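Side-chain contact in putative dioxygenase (1H-3-hydroxy-4-oxoquinaldine 2,4-dioxygenase) (PDB 6RA3), which cleaves the ring of the Pseudomonas quinolone signal (PQS) with dioxygen, giving N-octanoylanthranilate and carbon monoxide: residues I2-V7 with Q11-D16. Sequence-based numbering, arbitrary orientation.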
# COMPACT_ATOMS: atom_id res chain seq x y z
N ILE A 2 -1.02 -3.71 3.95
CA ILE A 2 -0.73 -5.07 3.47
C ILE A 2 0.71 -5.46 3.75
O ILE A 2 1.65 -4.81 3.28
CB ILE A 2 -1.01 -5.20 1.96
CG1 ILE A 2 -2.40 -4.68 1.61
CG2 ILE A 2 -0.84 -6.64 1.54
CD1 ILE A 2 -3.50 -5.26 2.43
N THR A 3 0.89 -6.58 4.43
CA THR A 3 2.19 -7.10 4.78
C THR A 3 2.44 -8.39 4.00
O THR A 3 1.50 -9.01 3.49
CB THR A 3 2.25 -7.37 6.28
OG1 THR A 3 1.01 -7.96 6.65
CG2 THR A 3 2.42 -6.09 7.07
N THR A 4 3.69 -8.80 3.94
CA THR A 4 4.09 -10.03 3.29
C THR A 4 5.05 -10.80 4.16
O THR A 4 5.84 -10.22 4.92
CB THR A 4 4.79 -9.78 1.95
OG1 THR A 4 6.00 -9.04 2.18
CG2 THR A 4 3.88 -9.05 1.02
N LYS A 5 5.04 -12.11 3.96
CA LYS A 5 6.10 -12.98 4.42
C LYS A 5 6.45 -13.94 3.29
O LYS A 5 5.60 -14.30 2.47
CB LYS A 5 5.74 -13.86 5.65
CG LYS A 5 5.76 -13.19 6.98
CD LYS A 5 5.23 -14.13 8.07
CE LYS A 5 5.32 -13.46 9.46
NZ LYS A 5 6.75 -13.34 9.91
N THR A 6 7.71 -14.34 3.27
CA THR A 6 8.17 -15.48 2.49
C THR A 6 7.77 -16.77 3.21
O THR A 6 8.22 -17.03 4.33
CB THR A 6 9.69 -15.40 2.33
OG1 THR A 6 10.01 -14.19 1.64
CG2 THR A 6 10.23 -16.61 1.53
N VAL A 7 6.91 -17.57 2.58
CA VAL A 7 6.53 -18.90 3.07
C VAL A 7 6.76 -19.92 1.95
O VAL A 7 6.29 -19.71 0.83
CB VAL A 7 5.05 -18.97 3.50
CG1 VAL A 7 4.76 -20.29 4.21
CG2 VAL A 7 4.68 -17.79 4.36
N GLN A 11 6.21 -15.50 -1.93
CA GLN A 11 5.73 -14.31 -1.24
C GLN A 11 4.23 -14.39 -1.02
O GLN A 11 3.45 -14.40 -1.99
CB GLN A 11 6.06 -13.02 -2.00
CG GLN A 11 5.70 -11.78 -1.13
CD GLN A 11 6.33 -10.50 -1.58
OE1 GLN A 11 7.39 -10.09 -1.10
NE2 GLN A 11 5.66 -9.83 -2.47
N ILE A 12 3.82 -14.39 0.25
CA ILE A 12 2.42 -14.49 0.66
C ILE A 12 2.02 -13.16 1.28
O ILE A 12 2.48 -12.82 2.37
CB ILE A 12 2.22 -15.64 1.68
CG1 ILE A 12 2.74 -16.96 1.09
CG2 ILE A 12 0.75 -15.74 2.11
CD1 ILE A 12 2.02 -17.39 -0.22
N ALA A 13 1.12 -12.45 0.62
CA ALA A 13 0.55 -11.24 1.17
C ALA A 13 -0.60 -11.56 2.11
O ALA A 13 -1.35 -12.52 1.91
CB ALA A 13 0.03 -10.34 0.08
N PHE A 14 -0.76 -10.72 3.12
CA PHE A 14 -1.78 -10.94 4.15
C PHE A 14 -2.00 -9.64 4.93
O PHE A 14 -1.25 -8.66 4.78
CB PHE A 14 -1.36 -12.08 5.06
CG PHE A 14 -0.21 -11.76 5.96
CD1 PHE A 14 1.09 -11.87 5.51
CD2 PHE A 14 -0.43 -11.34 7.28
CE1 PHE A 14 2.16 -11.55 6.33
CE2 PHE A 14 0.63 -11.02 8.11
CZ PHE A 14 1.94 -11.15 7.64
N ASP A 15 -3.05 -9.64 5.73
CA ASP A 15 -3.14 -8.71 6.86
C ASP A 15 -3.77 -9.42 8.04
O ASP A 15 -4.41 -10.47 7.92
CB ASP A 15 -3.84 -7.40 6.48
CG ASP A 15 -5.34 -7.54 6.28
OD1 ASP A 15 -5.98 -6.48 6.11
OD2 ASP A 15 -5.89 -8.67 6.32
N ASP A 16 -3.53 -8.84 9.21
CA ASP A 16 -3.78 -9.47 10.51
C ASP A 16 -4.40 -8.39 11.39
O ASP A 16 -3.73 -7.41 11.69
CB ASP A 16 -2.47 -10.01 11.07
CG ASP A 16 -2.56 -10.43 12.51
OD1 ASP A 16 -3.70 -10.61 12.98
OD2 ASP A 16 -1.47 -10.58 13.15
O HOH W 1 -0.55 -7.51 9.28
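T3 meets F14 across two antiparallel strands with its hydroxyl over one face of the phenyl ring: OG1 stands 3.4 Å above the ring plane, displaced toward the rim. A first torsion of 42° holds OG1 between the backbone N and the carbonyl carbon of T3, and from there it also lies 3.0 Å from F14 O, which takes the bond from T3 N, and 3.1 Å from a water. The chi1 of F14, 71°, swings the ring across the partner strand, and its edge is directed at the K5 backbone, with CE1 3.8 Å from K5 N. K5 CG approaches F14 CE1 to 4.0 Å from the side of the ring plane away from T3 OG1, while K5 NZ is hydrogen-bonded to R63 O of the second subunit. On this same face V7 CG2 reaches I12 CG1 at 3.9 Å; V7, K5 and F14 touch L81 of helix 71-84, and I12 touches D77.

On the face carrying T4, A13 and Q11, Q11 is extended beyond CG and crosses T4 at a slant, CG 3.8 Å from T4 CB and CD against the T4 CG2 methyl.

Hydrogen-bonded pairs T3–F14 and K5–I12 alternate with non-hydrogen-bonded T4–A13 and T6–Q11, the straightest bond being I12 N to K5 O (2.8 Å, 171° at the hydrogen). This is the N-terminal beta hairpin of the alpha/beta-hydrolase fold; strand 3-7 is outermost within its own chain, and T4 makes backbone hydrogen bonds to the second subunit.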